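Local coordinates for protein molybdopterin molybdotransferase (Pyrococcus horikoshii, PDB 1UZ5) that probably catalyses insertion of molybdate into adenylyl-molybdopterin, releasing AMP, in magnesium-dependent molybdenum cofactor biosynthesis, at residues A184-G189 with K237-K242; I281-P286 with L308-L313. All blocks are in the same frame, centred on the assembly; numbering follows the deposited sequence.

Interaction 1 of 2, residues A184-G189 with K237-K242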
loop_
_atom_site.group_PDB
_atom_site.type_symbol
_atom_site.label_atom_id
_atom_site.label_comp_id
_atom_site.label_asym_id
_atom_site.label_seq_id
_atom_site.Cartn_x
_atom_site.Cartn_y
_atom_site.Cartn_z
ATOM N N ALA A 184 15.369 -13.688 2.589
ATOM C CA ALA A 184 16.251 -14.259 3.604
ATOM C C ALA A 184 17.339 -13.222 3.877
ATOM O O ALA A 184 18.032 -12.780 2.954
ATOM C CB ALA A 184 16.870 -15.558 3.094
ATOM N N VAL A 185 17.479 -12.839 5.143
ATOM C CA VAL A 185 18.453 -11.828 5.538
ATOM C C VAL A 185 19.596 -12.388 6.373
ATOM O O VAL A 185 19.376 -13.158 7.309
ATOM C CB VAL A 185 17.775 -10.704 6.340
ATOM C CG1 VAL A 185 18.820 -9.680 6.788
ATOM C CG2 VAL A 185 16.693 -10.043 5.487
ATOM N N ILE A 186 20.814 -11.981 6.020
ATOM C CA ILE A 186 22.023 -12.417 6.714
ATOM C C ILE A 186 22.893 -11.228 7.144
ATOM O O ILE A 186 23.039 -10.261 6.399
ATOM C CB ILE A 186 22.887 -13.323 5.797
ATOM C CG1 ILE A 186 22.154 -14.635 5.517
ATOM C CG2 ILE A 186 24.255 -13.585 6.444
ATOM C CD1 ILE A 186 22.764 -15.447 4.376
ATOM N N SER A 187 23.451 -11.303 8.352
ATOM C CA SER A 187 24.358 -10.262 8.853
ATOM C C SER A 187 25.753 -10.891 8.929
ATOM O O SER A 187 25.915 -11.976 9.489
ATOM C CB SER A 187 23.932 -9.778 10.244
ATOM O OG SER A 187 22.760 -8.981 10.168
ATOM N N THR A 188 26.754 -10.227 8.360
ATOM C CA THR A 188 28.112 -10.778 8.377
ATOM C C THR A 188 29.113 -9.892 9.115
ATOM O O THR A 188 29.126 -8.673 8.947
ATOM C CB THR A 188 28.648 -11.011 6.946
ATOM O OG1 THR A 188 28.764 -9.757 6.264
ATOM C CG2 THR A 188 27.711 -11.920 6.167
ATOM N N GLY A 189 29.952 -10.524 9.927
ATOM C CA GLY A 189 30.956 -9.796 10.684
ATOM C C GLY A 189 31.403 -10.598 11.888
ATOM O O GLY A 189 30.574 -11.147 12.619
ATOM N N LYS A 237 29.247 -19.369 3.263
ATOM C CA LYS A 237 28.702 -20.238 2.221
ATOM C C LYS A 237 27.548 -21.093 2.737
ATOM O O LYS A 237 26.530 -21.244 2.064
ATOM C CB LYS A 237 29.785 -21.159 1.648
ATOM C CG LYS A 237 29.336 -21.898 0.388
ATOM C CD LYS A 237 30.374 -22.892 -0.116
ATOM C CE LYS A 237 30.492 -24.093 0.812
ATOM N NZ LYS A 237 31.398 -25.143 0.259
ATOM N N ALA A 238 27.713 -21.648 3.932
ATOM C CA ALA A 238 26.688 -22.490 4.536
ATOM C C ALA A 238 25.387 -21.732 4.786
ATOM O O ALA A 238 24.296 -22.258 4.551
ATOM C CB ALA A 238 27.200 -23.070 5.842
ATOM N N LEU A 239 25.507 -20.497 5.265
ATOM C CA LEU A 239 24.333 -19.687 5.561
ATOM C C LEU A 239 23.651 -19.194 4.289
ATOM O O LEU A 239 22.425 -19.166 4.211
ATOM C CB LEU A 239 24.720 -18.507 6.458
ATOM C CG LEU A 239 23.589 -17.865 7.267
ATOM C CD1 LEU A 239 22.804 -18.944 8.004
ATOM C CD2 LEU A 239 24.174 -16.859 8.255
ATOM N N ILE A 240 24.441 -18.801 3.293
ATOM C CA ILE A 240 23.875 -18.339 2.035
ATOM C C ILE A 240 23.105 -19.482 1.375
ATOM O O ILE A 240 22.051 -19.267 0.774
ATOM C CB ILE A 240 24.966 -17.840 1.068
ATOM C CG1 ILE A 240 25.545 -16.519 1.582
ATOM C CG2 ILE A 240 24.386 -17.654 -0.325
ATOM C CD1 ILE A 240 26.603 -15.914 0.679
ATOM N N GLU A 241 23.630 -20.697 1.493
ATOM C CA GLU A 241 22.965 -21.859 0.917
ATOM C C GLU A 241 21.596 -22.072 1.554
ATOM O O GLU A 241 20.632 -22.392 0.863
ATOM C CB GLU A 241 23.825 -23.110 1.095
ATOM C CG GLU A 241 24.895 -23.272 0.028
ATOM C CD GLU A 241 25.818 -24.437 0.314
ATOM O OE1 GLU A 241 25.310 -25.538 0.617
ATOM O OE2 GLU A 241 27.051 -24.253 0.231
ATOM N N LYS A 242 21.513 -21.895 2.870
ATOM C CA LYS A 242 20.247 -22.055 3.577
ATOM C C LYS A 242 19.297 -20.921 3.203
ATOM O O LYS A 242 18.104 -21.133 3.004
ATOM C CB LYS A 242 20.474 -22.064 5.088
ATOM C CG LYS A 242 21.322 -23.227 5.576
ATOM C CD LYS A 242 21.428 -23.253 7.095
ATOM C CE LYS A 242 22.267 -24.434 7.562
ATOM N NZ LYS A 242 22.324 -24.532 9.046
#
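Ile186 meets helix 233-246 over the face of a peptide group: its CD1 sits above the Leu239-Ile240 link, 3.7 Å from Leu239 O. The flat peptide thus presents one face to the methyl, and at its Ile240 end the same CD1 comes 3.9 Å from Ile240 CA. No ring takes part; beyond this face the contact is aliphatic. With chi1 at -67° CG1 stands anti to the carbonyl carbon of Ile186, and the extended chi2 of 166° carries CD1 out to the helix backbone, while the other branch, CG2, touches Leu239 CD2 at 3.7 Å. Ile186 and Leu239 run alongside each other in opposite directions, so CG of Leu239 also lies 3.9 Å from Ile186 CG1. The helix belongs to a beta-alpha-beta crossover: it links strand 222-229 to strand 249-253, and in the parallel part of the sheet strand 182-188 lies between those two, under the helix. With an alanine here, Leu239 CD2 and the peptide face that Ile186 covers would probably lose their mates, and a gap would open between sheet and helix. Ile240 takes a smaller share, its CG1 4.1 Å from Ile186 CD1, and its side chain also touches Ile252 and helix 263-271.

Interaction 2 of 2, residues I281-P286 with L308-L313. With SO4 (sulfate ion), chain E.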
loop_
_atom_site.group_PDB
_atom_site.type_symbol
_atom_site.label_atom_id
_atom_site.label_comp_id
_atom_site.label_asym_id
_atom_site.label_seq_id
_atom_site.Cartn_x
_atom_site.Cartn_y
_atom_site.Cartn_z
ATOM N N ILE A 281 28.953 4.718 -6.893
ATOM C CA ILE A 281 28.183 5.577 -6.002
ATOM C C ILE A 281 28.787 5.610 -4.605
ATOM O O ILE A 281 29.657 4.804 -4.273
ATOM C CB ILE A 281 26.720 5.097 -5.876
ATOM C CG1 ILE A 281 26.691 3.662 -5.345
ATOM C CG2 ILE A 281 26.018 5.204 -7.225
ATOM C CD1 ILE A 281 25.295 3.114 -5.113
ATOM N N GLN A 282 28.312 6.551 -3.796
ATOM C CA GLN A 282 28.768 6.714 -2.421
ATOM C C GLN A 282 27.560 6.946 -1.514
ATOM O O GLN A 282 26.845 7.937 -1.666
ATOM C CB GLN A 282 29.733 7.902 -2.325
ATOM C CG GLN A 282 29.774 8.584 -0.960
ATOM C CD GLN A 282 30.093 7.627 0.169
ATOM O OE1 GLN A 282 31.156 7.009 0.190
ATOM N NE2 GLN A 282 29.172 7.500 1.117
ATOM N N PRO A 283 27.313 6.030 -0.560
ATOM C CA PRO A 283 28.079 4.813 -0.281
ATOM C C PRO A 283 27.580 3.642 -1.120
ATOM O O PRO A 283 26.691 3.802 -1.954
ATOM C CB PRO A 283 27.815 4.592 1.197
ATOM C CG PRO A 283 26.362 4.948 1.288
ATOM C CD PRO A 283 26.276 6.232 0.469
ATOM N N GLY A 284 28.148 2.465 -0.886
ATOM C CA GLY A 284 27.728 1.293 -1.630
ATOM C C GLY A 284 28.674 0.927 -2.754
ATOM O O GLY A 284 28.338 0.122 -3.622
ATOM N N LYS A 285 29.859 1.527 -2.742
ATOM C CA LYS A 285 30.862 1.254 -3.759
ATOM C C LYS A 285 31.063 -0.251 -3.949
ATOM O O LYS A 285 31.043 -0.742 -5.074
ATOM C CB LYS A 285 32.190 1.912 -3.375
ATOM C CG LYS A 285 33.351 1.592 -4.302
ATOM C CD LYS A 285 34.646 2.201 -3.778
ATOM C CE LYS A 285 35.830 1.854 -4.669
ATOM N NZ LYS A 285 37.103 2.423 -4.144
ATOM N N PRO A 286 31.248 -1.004 -2.849
ATOM C CA PRO A 286 31.454 -2.453 -2.936
ATOM C C PRO A 286 30.190 -3.314 -3.055
ATOM O O PRO A 286 30.276 -4.543 -3.068
ATOM C CB PRO A 286 32.217 -2.753 -1.655
ATOM C CG PRO A 286 31.544 -1.840 -0.685
ATOM C CD PRO A 286 31.437 -0.540 -1.461
ATOM N N LEU A 308 20.790 0.999 4.596
ATOM C CA LEU A 308 19.440 1.504 4.394
ATOM C C LEU A 308 19.316 2.182 3.034
ATOM O O LEU A 308 18.348 1.965 2.301
ATOM C CB LEU A 308 19.092 2.489 5.512
ATOM C CG LEU A 308 17.704 3.122 5.509
ATOM C CD1 LEU A 308 16.636 2.041 5.444
ATOM C CD2 LEU A 308 17.546 3.970 6.762
ATOM N N THR A 309 20.304 3.003 2.701
ATOM C CA THR A 309 20.307 3.707 1.428
ATOM C C THR A 309 20.367 2.742 0.255
ATOM O O THR A 309 19.577 2.852 -0.681
ATOM C CB THR A 309 21.493 4.687 1.339
ATOM O OG1 THR A 309 21.255 5.791 2.216
ATOM C CG2 THR A 309 21.667 5.204 -0.086
ATOM N N ASN A 310 21.299 1.794 0.301
ATOM C CA ASN A 310 21.426 0.835 -0.789
ATOM C C ASN A 310 20.221 -0.098 -0.867
ATOM O O ASN A 310 19.840 -0.539 -1.950
ATOM C CB ASN A 310 22.710 0.025 -0.634
ATOM C CG ASN A 310 23.944 0.808 -1.045
ATOM O OD1 ASN A 310 24.163 1.932 -0.593
ATOM N ND2 ASN A 310 24.758 0.214 -1.904
ATOM N N PHE A 311 19.634 -0.405 0.284
ATOM C CA PHE A 311 18.459 -1.269 0.339
ATOM C C PHE A 311 17.343 -0.596 -0.459
ATOM O O PHE A 311 16.719 -1.203 -1.328
ATOM C CB PHE A 311 18.022 -1.454 1.798
ATOM C CG PHE A 311 16.648 -2.063 1.961
ATOM C CD1 PHE A 311 16.428 -3.404 1.687
ATOM C CD2 PHE A 311 15.587 -1.291 2.420
ATOM C CE1 PHE A 311 15.169 -3.972 1.870
ATOM C CE2 PHE A 311 14.323 -1.847 2.608
ATOM C CZ PHE A 311 14.116 -3.192 2.333
ATOM N N THR A 312 17.119 0.676 -0.154
ATOM C CA THR A 312 16.088 1.469 -0.802
ATOM C C THR A 312 16.294 1.608 -2.308
ATOM O O THR A 312 15.347 1.488 -3.091
ATOM C CB THR A 312 16.036 2.868 -0.182
ATOM O OG1 THR A 312 15.740 2.751 1.214
ATOM C CG2 THR A 312 14.968 3.724 -0.863
ATOM N N LEU A 313 17.536 1.853 -2.708
ATOM C CA LEU A 313 17.866 2.031 -4.116
ATOM C C LEU A 313 17.826 0.768 -4.960
ATOM O O LEU A 313 17.378 0.800 -6.105
ATOM C CB LEU A 313 19.252 2.666 -4.250
ATOM C CG LEU A 313 19.372 4.149 -3.902
ATOM C CD1 LEU A 313 20.836 4.551 -3.831
ATOM C CD2 LEU A 313 18.637 4.970 -4.952
HETATM S S SO4 E . 31.819 3.618 -0.088
HETATM O O1 SO4 E . 33.174 4.417 -0.494
HETATM O O2 SO4 E . 32.206 2.223 -0.056
HETATM O O3 SO4 E . 31.369 4.046 1.060
HETATM O O4 SO4 E . 30.962 3.846 -1.220
#
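The turn that carries a bound sulfate, in which Pro283 follows a cis peptide bond and Gly284 comes next, rests on Asn310 of helix 304-322. Asn310, its chi1 of -77° setting CG anti to the carbonyl carbon, directs its amide at the turn: CG stands 3.9 Å from Gly284 CA and 4.2 Å from Pro283 O. Ile281 also comes near this side chain. Gly284, with phi 101°, has no space for a side chain, because a CB would clash with the amide of Asn310 and with the preceding carbonyl oxygen. On the side of the turn away from Asn310, a sulfate ion, probably from the crystallisation liquor, takes a hydrogen bond from Lys285 N to its O4 at 3.0 Å, with an N-H...O angle of 155°. Gly284 N lies 3.2 Å from sulfate O4 as well, and Arg346 also hydrogen-bonds the ion. A backbone N-H and an arginine around one tetrahedral anion are consistent with a place suited to a phosphate or an oxyanion such as molybdate, though the sulfate by itself does not establish which ligand binds there.

Both contacts belong to the probable molybdopterin-binding domain, and they come in series along the chain, interaction 1 closing before interaction 2 opens. Their centres are 19 Å apart and their nearest atoms about 7 Å, so they do not touch. One sheet relates them: strand 182-188 of interaction 1 is one of its parallel strands, and helix 304-322 of interaction 2 follows directly on strand 295-300 of the same sheet. The helices 233-246 and 304-322 lie on opposite sides of strand 182-188. Interaction 2 also reaches outward, since the short, weakly bonded strand 281-282 runs parallel to strand 347-354 of a second sheet, which joins this domain to the C-terminal region near the sulfate.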